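Local atomic coordinates of BIFUNCTIONAL PROTEIN Proline utilization A (PutA) (Corynebacterium freiburgense, PDB entry 5UX5), a protein that probably catalyses both steps of proline oxidation to glutamate, using an FAD-dependent proline dehydrogenase and an NAD-dependent aldehyde dehydrogenase joined in one chain. Residues E465-D473 with D554-R565; R875-P886 with F959-F969. All coordinates share one frame; numbering follows the deposited sequence.

The chain first builds the FAD-binding proline dehydrogenase barrel and then enters the aldehyde dehydrogenase part. Contact 1 comes first. It closes a largely helical loop of 80 residues by laying 465-473, in the loop between helices 438-450 and 477-484, on helix 550-574. Contact 2 closes a later loop of 72 residues. It brings 875-886, between strands 870-873 and 890-891, against 959-969, a turn followed by the first residues of strand 965-980. The two loops run in series and neither encloses the other. Contact 1 and contact 2 nevertheless touch. N468 ND2 of contact 1 lies 3.0 Å from V882 O of contact 2, a probable hydrogen bond. F563 also packs on V882.

Contact 1 of 2, residues E465-D473 with D554-R565; sequences ETFNASDSD and DPEVSEAIDFAR
D562 holds the backbone of A469 and the amide of N468 with its two carboxylate oxygens. This is an irregular connecting segment laid along one side of helix 550-574 of the aldehyde dehydrogenase fold. A469 N donates to the syn lone pair of D562 OD1 (2.6 Å). N468 ND2 reaches D562 OD2 (2.8 Å) in a nearly straight bond of 175°, but from above the carboxylate plane. The amide and carboxylate planes stand 62° apart. N468 CG lies anti to its carbonyl carbon, and this brings the amide down to the helix. The methyl of A469 faces the helix and meets I561 CG2 at 4.1 Å.

One turn back, S558 OG gives its hydrogen to D471 OD1 (2.9 Å), nearly along the C-O axis. The D471 carboxylate also rests beside the P555 ring. At the far end D554 is the acceptor twice. S472 N uses the syn lone pair of D554 OD2 (2.7 Å). R535 of helix 535-544 forms a salt bridge with D554 OD1 and a hydrogen bond with S558 OG. It positions both and probably offsets the closeness of the D471 and D554 carboxylates. F467 CZ and CE1 pack obliquely on R565 C and CB, and the R565 guanidinium forms a salt bridge with D529. S472 OG donates to D554 OD1 at 2.7 Å, from the syn side and 33° out of the carboxylate plane.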
loop_
_atom_site.group_PDB
_atom_site.type_symbol
_atom_site.label_atom_id
_atom_site.label_comp_id
_atom_site.label_asym_id
_atom_site.label_seq_id
_atom_site.Cartn_x
_atom_site.Cartn_y
_atom_site.Cartn_z
ATOM N N GLU A 465 -2.516 -7.231 17.658
ATOM C CA GLU A 465 -1.117 -7.656 17.666
ATOM C C GLU A 465 -0.773 -8.256 16.313
ATOM O O GLU A 465 -1.457 -9.162 15.828
ATOM C CB GLU A 465 -0.847 -8.648 18.798
ATOM C CG GLU A 465 0.265 -8.208 19.772
ATOM C CD GLU A 465 -0.239 -7.319 20.913
ATOM O OE1 GLU A 465 0.407 -7.320 21.990
ATOM O OE2 GLU A 465 -1.275 -6.629 20.746
ATOM N N THR A 466 0.238 -7.690 15.670
ATOM C CA THR A 466 0.705 -8.133 14.367
ATOM C C THR A 466 2.217 -8.169 14.429
ATOM O O THR A 466 2.821 -7.533 15.291
ATOM C CB THR A 466 0.296 -7.165 13.245
ATOM O OG1 THR A 466 0.826 -5.866 13.541
ATOM C CG2 THR A 466 -1.197 -7.048 13.132
ATOM N N PHE A 467 2.843 -8.894 13.503
ATOM C CA PHE A 467 4.300 -8.816 13.452
ATOM C C PHE A 467 4.782 -7.485 12.858
ATOM O O PHE A 467 5.633 -6.805 13.447
ATOM C CB PHE A 467 4.903 -9.958 12.656
ATOM C CG PHE A 467 6.359 -9.765 12.440
ATOM C CD1 PHE A 467 7.252 -10.049 13.463
ATOM C CD2 PHE A 467 6.833 -9.198 11.269
ATOM C CE1 PHE A 467 8.588 -9.831 13.305
ATOM C CE2 PHE A 467 8.179 -8.970 11.101
ATOM C CZ PHE A 467 9.060 -9.290 12.123
ATOM N N ASN A 468 4.321 -7.135 11.653
ATOM C CA ASN A 468 4.685 -5.845 11.068
ATOM C C ASN A 468 4.088 -4.703 11.866
ATOM O O ASN A 468 2.925 -4.764 12.272
ATOM C CB ASN A 468 4.226 -5.760 9.624
ATOM C CG ASN A 468 4.953 -6.723 8.747
ATOM O OD1 ASN A 468 4.459 -7.822 8.444
ATOM N ND2 ASN A 468 6.179 -6.348 8.369
ATOM N N ALA A 469 4.903 -3.684 12.137
ATOM C CA ALA A 469 4.419 -2.480 12.813
ATOM C C ALA A 469 3.332 -1.790 11.991
ATOM O O ALA A 469 3.457 -1.650 10.768
ATOM C CB ALA A 469 5.585 -1.518 13.045
ATOM N N SER A 470 2.258 -1.342 12.653
ATOM C CA SER A 470 1.141 -0.767 11.896
ATOM C C SER A 470 1.333 0.729 11.683
ATOM O O SER A 470 1.830 1.445 12.556
ATOM C CB SER A 470 -0.210 -1.005 12.580
ATOM O OG SER A 470 -0.217 -0.543 13.910
ATOM N N ASP A 471 0.920 1.195 10.510
ATOM C CA ASP A 471 1.041 2.599 10.133
ATOM C C ASP A 471 0.082 3.481 10.923
ATOM O O ASP A 471 -0.897 3.019 11.522
ATOM C CB ASP A 471 0.736 2.794 8.650
ATOM C CG ASP A 471 1.754 2.159 7.767
ATOM O OD1 ASP A 471 2.825 1.830 8.290
ATOM O OD2 ASP A 471 1.501 2.013 6.552
ATOM N N SER A 472 0.350 4.784 10.856
ATOM C CA SER A 472 -0.540 5.769 11.447
ATOM C C SER A 472 -1.873 5.789 10.695
ATOM O O SER A 472 -1.901 5.696 9.473
ATOM C CB SER A 472 0.145 7.134 11.427
ATOM O OG SER A 472 1.392 7.086 12.114
ATOM N N ASP A 473 -2.992 5.902 11.434
ATOM C CA ASP A 473 -4.321 5.832 10.834
ATOM C C ASP A 473 -4.946 7.231 10.738
ATOM O O ASP A 473 -5.478 7.739 11.736
ATOM C CB ASP A 473 -5.220 4.900 11.655
ATOM C CG ASP A 473 -6.562 4.606 10.974
ATOM O OD1 ASP A 473 -6.897 5.275 9.969
ATOM O OD2 ASP A 473 -7.287 3.692 11.445
ATOM N N ASP A 554 5.523 8.071 6.692
ATOM C CA ASP A 554 5.016 7.237 7.786
ATOM C C ASP A 554 5.222 5.738 7.587
ATOM O O ASP A 554 5.652 5.077 8.546
ATOM C CB ASP A 554 3.548 7.579 8.050
ATOM C CG ASP A 554 2.965 6.855 9.275
ATOM O OD1 ASP A 554 3.428 7.099 10.417
ATOM O OD2 ASP A 554 1.990 6.080 9.094
ATOM N N PRO A 555 4.936 5.125 6.428
ATOM C CA PRO A 555 5.273 3.689 6.280
ATOM C C PRO A 555 6.752 3.422 6.391
ATOM O O PRO A 555 7.149 2.301 6.728
ATOM C CB PRO A 555 4.771 3.333 4.873
ATOM C CG PRO A 555 3.851 4.390 4.501
ATOM C CD PRO A 555 4.289 5.643 5.211
ATOM N N GLU A 556 7.585 4.425 6.109
ATOM C CA GLU A 556 9.027 4.243 6.189
ATOM C C GLU A 556 9.478 4.083 7.625
ATOM O O GLU A 556 10.421 3.324 7.905
ATOM C CB GLU A 556 9.752 5.418 5.530
ATOM C CG GLU A 556 11.219 5.146 5.424
ATOM C CD GLU A 556 12.039 6.275 4.878
ATOM O OE1 GLU A 556 11.516 7.083 4.079
ATOM O OE2 GLU A 556 13.236 6.321 5.226
ATOM N N VAL A 557 8.825 4.798 8.546
ATOM C CA VAL A 557 9.105 4.612 9.964
ATOM C C VAL A 557 8.679 3.208 10.387
ATOM O O VAL A 557 9.320 2.566 11.227
ATOM C CB VAL A 557 8.425 5.724 10.787
ATOM C CG1 VAL A 557 8.567 5.454 12.291
ATOM C CG2 VAL A 557 9.025 7.073 10.404
ATOM N N SER A 558 7.587 2.710 9.809
ATOM C CA SER A 558 7.202 1.342 10.098
ATOM C C SER A 558 8.240 0.367 9.581
ATOM O O SER A 558 8.579 -0.600 10.281
ATOM C CB SER A 558 5.828 1.047 9.526
ATOM O OG SER A 558 4.902 1.843 10.248
ATOM N N GLU A 559 8.762 0.614 8.369
ATOM C CA GLU A 559 9.808 -0.235 7.822
ATOM C C GLU A 559 11.025 -0.245 8.743
ATOM O O GLU A 559 11.629 -1.302 8.986
ATOM C CB GLU A 559 10.171 0.220 6.401
ATOM C CG GLU A 559 10.889 -0.842 5.532
ATOM C CD GLU A 559 11.183 -0.383 4.099
ATOM O OE1 GLU A 559 11.220 0.828 3.867
ATOM O OE2 GLU A 559 11.361 -1.220 3.185
ATOM N N ALA A 560 11.400 0.922 9.273
ATOM C CA ALA A 560 12.571 0.972 10.138
ATOM C C ALA A 560 12.326 0.194 11.424
ATOM O O ALA A 560 13.235 -0.452 11.950
ATOM C CB ALA A 560 12.950 2.422 10.443
ATOM N N ILE A 561 11.111 0.255 11.963
ATOM C CA ILE A 561 10.809 -0.556 13.133
ATOM C C ILE A 561 10.796 -2.045 12.772
ATOM O O ILE A 561 11.356 -2.885 13.494
ATOM C CB ILE A 561 9.499 -0.063 13.773
ATOM C CG1 ILE A 561 9.725 1.375 14.254
ATOM C CG2 ILE A 561 9.118 -0.936 14.962
ATOM C CD1 ILE A 561 8.504 2.147 14.703
ATOM N N ASP A 562 10.178 -2.393 11.645
ATOM C CA ASP A 562 10.128 -3.789 11.230
ATOM C C ASP A 562 11.524 -4.375 11.023
ATOM O O ASP A 562 11.760 -5.538 11.363
ATOM C CB ASP A 562 9.290 -3.951 9.958
ATOM C CG ASP A 562 7.788 -3.795 10.204
ATOM O OD1 ASP A 562 7.354 -3.643 11.370
ATOM O OD2 ASP A 562 7.030 -3.834 9.209
ATOM N N PHE A 563 12.456 -3.608 10.437
ATOM C CA PHE A 563 13.803 -4.151 10.255
ATOM C C PHE A 563 14.400 -4.589 11.592
ATOM O O PHE A 563 15.037 -5.644 11.676
ATOM C CB PHE A 563 14.725 -3.156 9.557
ATOM C CG PHE A 563 14.530 -3.076 8.064
ATOM C CD1 PHE A 563 14.376 -4.219 7.298
ATOM C CD2 PHE A 563 14.484 -1.828 7.419
ATOM C CE1 PHE A 563 14.188 -4.126 5.888
ATOM C CE2 PHE A 563 14.281 -1.723 6.031
ATOM C CZ PHE A 563 14.126 -2.863 5.260
ATOM N N ALA A 564 14.227 -3.787 12.644
ATOM C CA ALA A 564 14.794 -4.151 13.939
ATOM C C ALA A 564 14.202 -5.458 14.454
ATOM O O ALA A 564 14.934 -6.338 14.913
ATOM C CB ALA A 564 14.579 -3.028 14.949
ATOM N N ARG A 565 12.880 -5.614 14.375
ATOM C CA ARG A 565 12.253 -6.832 14.891
ATOM C C ARG A 565 12.541 -8.037 14.002
ATOM O O ARG A 565 12.882 -9.115 14.502
ATOM C CB ARG A 565 10.744 -6.627 15.035
ATOM C CG ARG A 565 10.389 -5.648 16.129
ATOM C CD ARG A 565 9.013 -5.923 16.731
ATOM N NE ARG A 565 8.343 -4.649 16.975
ATOM C CZ ARG A 565 8.559 -3.872 18.028
ATOM N NH1 ARG A 565 7.922 -2.712 18.111
ATOM N NH2 ARG A 565 9.400 -4.264 18.995
#

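Contact 2 of 2, residues R875-P886 with F959-F969; sequences RGITGAIVQRQP and FTGLRCESNVF. With SO4 (sulfate ion), chain G.
The R884 guanidinium carries L962 CD1 on one face, over its centre, 3.7 Å from CZ. Segment 875-886 probably contains the aldehyde anchor loop, as in related pyrroline-5-carboxylate dehydrogenases. The R875 guanidinium is met at its edge instead: E965 OE2 lies 3.0 Å from R875 NH1 in a salt bridge, tilted 23° from the guanidinium plane. R875 NE and NH2 both grip G876 O in that plane, side-on, which fixes the rotation of the group. The F969 ring meets P886 CG obliquely. The Q883 amide is nearly parallel to the F959 ring plane, 9° apart, but it touches F959 through CB, and its NE2 meets T960 CG2.

The loop bears on the start of strand 965-980, which pairs antiparallel with strand 1056-1064. It also holds a sulfate, probably from the crystallisation liquor. G879 N and A880 N donate to it, at 3.1 Å to O1 and 3.0 Å to O2, and S726 OG joins them. This is consistent with a site for the substrate carboxylate, as in relatives.

R884 CG packs on T960 CG2 at 3.5 Å, and the extended R884 chain carries NH2 on to a hydrogen bond with L312 O of helix 303-313. Q883 OE1 accepts a hydrogen bond from R569 NH2. Q885 ties the loop to itself and to the strand: its OE1 accepts from I881 N (2.7 Å), and its chain bends at chi2 (96°) to bring NE2 over N967. N967 OD1 is also hydrogen-bonded to S1062 OG, and N967 ND2 donates to the anti lone pair of E965 OE1. Q885 NE2 donates a hydrogen bond to N967 OD1 at 2.8 Å, from above the carbonyl plane.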
loop_
_atom_site.group_PDB
_atom_site.type_symbol
_atom_site.label_atom_id
_atom_site.label_comp_id
_atom_site.label_asym_id
_atom_site.label_seq_id
_atom_site.Cartn_x
_atom_site.Cartn_y
_atom_site.Cartn_z
ATOM N N ARG A 875 -1.538 -4.978 -8.364
ATOM C CA ARG A 875 -1.377 -3.991 -7.309
ATOM C C ARG A 875 -0.174 -3.130 -7.662
ATOM O O ARG A 875 0.494 -3.371 -8.664
ATOM C CB ARG A 875 -1.212 -4.661 -5.957
ATOM C CG ARG A 875 -0.212 -5.790 -6.002
ATOM C CD ARG A 875 0.439 -5.932 -4.662
ATOM N NE ARG A 875 1.329 -4.812 -4.411
ATOM C CZ ARG A 875 1.859 -4.532 -3.223
ATOM N NH1 ARG A 875 1.576 -5.290 -2.170
ATOM N NH2 ARG A 875 2.671 -3.496 -3.083
ATOM N N GLY A 876 0.094 -2.117 -6.830
ATOM C CA GLY A 876 1.257 -1.278 -7.032
ATOM C C GLY A 876 2.559 -2.042 -6.847
ATOM O O GLY A 876 2.611 -3.104 -6.218
ATOM N N ILE A 877 3.631 -1.508 -7.447
ATOM C CA ILE A 877 4.947 -2.131 -7.394
ATOM C C ILE A 877 5.881 -1.435 -6.404
ATOM O O ILE A 877 7.073 -1.766 -6.346
ATOM C CB ILE A 877 5.598 -2.226 -8.785
ATOM C CG1 ILE A 877 5.997 -0.860 -9.299
ATOM C CG2 ILE A 877 4.696 -2.902 -9.786
ATOM C CD1 ILE A 877 6.627 -0.963 -10.646
ATOM N N THR A 878 5.364 -0.516 -5.589
ATOM C CA THR A 878 6.143 0.130 -4.536
ATOM C C THR A 878 5.540 -0.217 -3.186
ATOM O O THR A 878 4.510 -0.883 -3.110
ATOM C CB THR A 878 6.196 1.635 -4.726
ATOM O OG1 THR A 878 4.864 2.142 -4.606
ATOM C CG2 THR A 878 6.738 1.957 -6.070
ATOM N N GLY A 879 6.221 0.175 -2.110
ATOM C CA GLY A 879 5.702 -0.064 -0.771
ATOM C C GLY A 879 6.012 -1.403 -0.162
ATOM O O GLY A 879 5.189 -1.923 0.598
ATOM N N ALA A 880 7.176 -1.977 -0.473
ATOM C CA ALA A 880 7.501 -3.319 -0.021
ATOM C C ALA A 880 7.555 -3.345 1.479
ATOM O O ALA A 880 8.150 -2.462 2.100
ATOM C CB ALA A 880 8.838 -3.773 -0.582
ATOM N N ILE A 881 6.882 -4.324 2.067
ATOM C CA ILE A 881 6.798 -4.439 3.512
ATOM C C ILE A 881 7.652 -5.619 3.960
ATOM O O ILE A 881 7.546 -6.725 3.413
ATOM C CB ILE A 881 5.337 -4.549 3.969
ATOM C CG1 ILE A 881 4.689 -3.144 3.875
ATOM C CG2 ILE A 881 5.287 -5.042 5.376
ATOM C CD1 ILE A 881 3.228 -3.137 3.696
ATOM N N VAL A 882 8.490 -5.373 4.970
ATOM C CA VAL A 882 9.412 -6.342 5.543
ATOM C C VAL A 882 8.734 -7.693 5.677
ATOM O O VAL A 882 7.581 -7.788 6.097
ATOM C CB VAL A 882 9.920 -5.878 6.913
ATOM C CG1 VAL A 882 10.639 -7.018 7.594
ATOM C CG2 VAL A 882 10.828 -4.692 6.765
ATOM N N GLN A 883 9.421 -8.730 5.226
ATOM C CA GLN A 883 8.987 -10.117 5.291
ATOM C C GLN A 883 7.807 -10.438 4.382
ATOM O O GLN A 883 7.733 -11.550 3.856
ATOM C CB GLN A 883 8.681 -10.511 6.726
ATOM C CG GLN A 883 8.485 -11.978 6.835
ATOM C CD GLN A 883 7.857 -12.369 8.146
ATOM O OE1 GLN A 883 8.324 -13.302 8.806
ATOM N NE2 GLN A 883 6.795 -11.656 8.541
ATOM N N ARG A 884 6.876 -9.494 4.189
ATOM C CA ARG A 884 5.817 -9.695 3.199
ATOM C C ARG A 884 6.396 -9.718 1.797
ATOM O O ARG A 884 6.096 -10.613 1.006
ATOM C CB ARG A 884 4.765 -8.598 3.295
ATOM C CG ARG A 884 3.750 -8.724 4.391
ATOM C CD ARG A 884 2.610 -7.762 4.120
ATOM N NE ARG A 884 1.866 -7.393 5.317
ATOM C CZ ARG A 884 0.959 -6.418 5.341
ATOM N NH1 ARG A 884 0.707 -5.735 4.245
ATOM N NH2 ARG A 884 0.320 -6.117 6.455
ATOM N N GLN A 885 7.156 -8.679 1.447
ATOM C CA GLN A 885 7.839 -8.559 0.155
ATOM C C GLN A 885 9.288 -8.216 0.467
ATOM O O GLN A 885 9.657 -7.035 0.545
ATOM C CB GLN A 885 7.194 -7.496 -0.738
ATOM C CG GLN A 885 5.707 -7.713 -0.986
ATOM C CD GLN A 885 4.853 -6.911 -0.020
ATOM O OE1 GLN A 885 5.320 -5.910 0.544
ATOM N NE2 GLN A 885 3.610 -7.364 0.208
ATOM N N PRO A 886 10.114 -9.219 0.743
ATOM C CA PRO A 886 11.556 -8.979 0.842
ATOM C C PRO A 886 12.050 -8.285 -0.418
ATOM O O PRO A 886 11.638 -8.618 -1.532
ATOM C CB PRO A 886 12.129 -10.384 0.978
ATOM C CG PRO A 886 10.986 -11.195 1.521
ATOM C CD PRO A 886 9.762 -10.631 0.959
ATOM N N PHE A 959 5.174 -16.331 4.168
ATOM C CA PHE A 959 5.392 -16.202 5.612
ATOM C C PHE A 959 4.259 -15.444 6.324
ATOM O O PHE A 959 4.021 -15.681 7.512
ATOM C CB PHE A 959 6.715 -15.472 5.896
ATOM C CG PHE A 959 7.933 -16.167 5.370
ATOM C CD1 PHE A 959 8.419 -17.318 5.981
ATOM C CD2 PHE A 959 8.619 -15.644 4.279
ATOM C CE1 PHE A 959 9.542 -17.943 5.492
ATOM C CE2 PHE A 959 9.753 -16.269 3.782
ATOM C CZ PHE A 959 10.208 -17.424 4.385
ATOM N N THR A 960 3.561 -14.527 5.656
ATOM C CA THR A 960 2.664 -13.675 6.423
ATOM C C THR A 960 1.232 -14.175 6.406
ATOM O O THR A 960 0.481 -13.903 7.348
ATOM C CB THR A 960 2.740 -12.202 5.962
ATOM O OG1 THR A 960 2.764 -12.135 4.546
ATOM C CG2 THR A 960 4.015 -11.482 6.521
ATOM N N GLY A 961 0.835 -14.876 5.353
ATOM C CA GLY A 961 -0.425 -15.593 5.344
ATOM C C GLY A 961 -1.678 -14.756 5.344
ATOM O O GLY A 961 -2.716 -15.256 5.779
ATOM N N LEU A 962 -1.630 -13.531 4.801
ATOM C CA LEU A 962 -2.802 -12.663 4.708
ATOM C C LEU A 962 -3.886 -13.296 3.852
ATOM O O LEU A 962 -3.591 -13.986 2.880
ATOM C CB LEU A 962 -2.441 -11.325 4.064
ATOM C CG LEU A 962 -1.319 -10.514 4.684
ATOM C CD1 LEU A 962 -1.157 -9.187 3.969
ATOM C CD2 LEU A 962 -1.641 -10.292 6.085
ATOM N N ARG A 963 -5.160 -13.029 4.184
ATOM C CA ARG A 963 -6.249 -13.492 3.320
ATOM C C ARG A 963 -6.253 -12.756 1.975
ATOM O O ARG A 963 -6.275 -13.388 0.916
ATOM C CB ARG A 963 -7.591 -13.343 4.039
ATOM C CG ARG A 963 -8.058 -14.595 4.811
ATOM C CD ARG A 963 -9.031 -14.290 5.992
ATOM N NE ARG A 963 -8.335 -13.654 7.121
ATOM C CZ ARG A 963 -8.516 -12.395 7.534
ATOM N NH1 ARG A 963 -7.811 -11.928 8.570
ATOM N NH2 ARG A 963 -9.392 -11.592 6.915
ATOM N N CYS A 964 -6.157 -11.426 1.986
ATOM C CA CYS A 964 -6.441 -10.661 0.774
ATOM C C CYS A 964 -5.251 -10.556 -0.180
ATOM O O CYS A 964 -5.412 -10.072 -1.306
ATOM C CB CYS A 964 -6.881 -9.248 1.150
ATOM S SG CYS A 964 -5.545 -8.343 1.946
ATOM N N GLU A 965 -4.064 -10.974 0.233
ATOM C CA GLU A 965 -2.883 -10.785 -0.592
ATOM C C GLU A 965 -1.938 -11.964 -0.393
ATOM O O GLU A 965 -1.467 -12.208 0.717
ATOM C CB GLU A 965 -2.204 -9.472 -0.236
ATOM C CG GLU A 965 -1.008 -9.134 -1.058
ATOM C CD GLU A 965 -0.485 -7.770 -0.729
ATOM O OE1 GLU A 965 0.267 -7.620 0.272
ATOM O OE2 GLU A 965 -0.862 -6.821 -1.464
ATOM N N SER A 966 -1.663 -12.685 -1.471
ATOM C CA SER A 966 -0.655 -13.738 -1.471
ATOM C C SER A 966 0.733 -13.121 -1.557
ATOM O O SER A 966 1.020 -12.357 -2.478
ATOM C CB SER A 966 -0.885 -14.684 -2.643
ATOM O OG SER A 966 0.200 -15.573 -2.742
ATOM N N ASN A 967 1.593 -13.429 -0.594
ATOM C CA ASN A 967 2.956 -12.897 -0.586
ATOM C C ASN A 967 3.951 -14.055 -0.495
ATOM O O ASN A 967 4.178 -14.598 0.592
ATOM C CB ASN A 967 3.124 -11.881 0.541
ATOM C CG ASN A 967 2.300 -10.599 0.288
ATOM O OD1 ASN A 967 2.629 -9.820 -0.607
ATOM N ND2 ASN A 967 1.257 -10.375 1.088
ATOM N N VAL A 968 4.571 -14.392 -1.638
ATOM C CA VAL A 968 5.388 -15.597 -1.823
ATOM C C VAL A 968 6.878 -15.260 -1.860
ATOM O O VAL A 968 7.300 -14.292 -2.502
ATOM C CB VAL A 968 4.956 -16.327 -3.112
ATOM C CG1 VAL A 968 5.925 -17.381 -3.498
ATOM C CG2 VAL A 968 3.585 -16.951 -2.902
ATOM N N PHE A 969 7.679 -16.083 -1.181
ATOM C CA PHE A 969 9.136 -15.970 -1.174
ATOM C C PHE A 969 9.693 -17.252 -1.774
ATOM O O PHE A 969 9.480 -18.339 -1.228
ATOM C CB PHE A 969 9.674 -15.770 0.241
ATOM C CG PHE A 969 11.159 -15.633 0.302
ATOM C CD1 PHE A 969 11.764 -14.432 -0.018
ATOM C CD2 PHE A 969 11.965 -16.717 0.657
ATOM C CE1 PHE A 969 13.146 -14.314 0.012
ATOM C CE2 PHE A 969 13.347 -16.604 0.685
ATOM C CZ PHE A 969 13.941 -15.407 0.353
HETATM S S SO4 G . 10.030 0.254 -1.845
HETATM O O1 SO4 G . 9.015 1.221 -1.416
HETATM O O2 SO4 G . 9.282 -0.883 -2.380
HETATM O O3 SO4 G . 10.941 -0.117 -0.741
HETATM O O4 SO4 G . 10.850 0.865 -2.880
#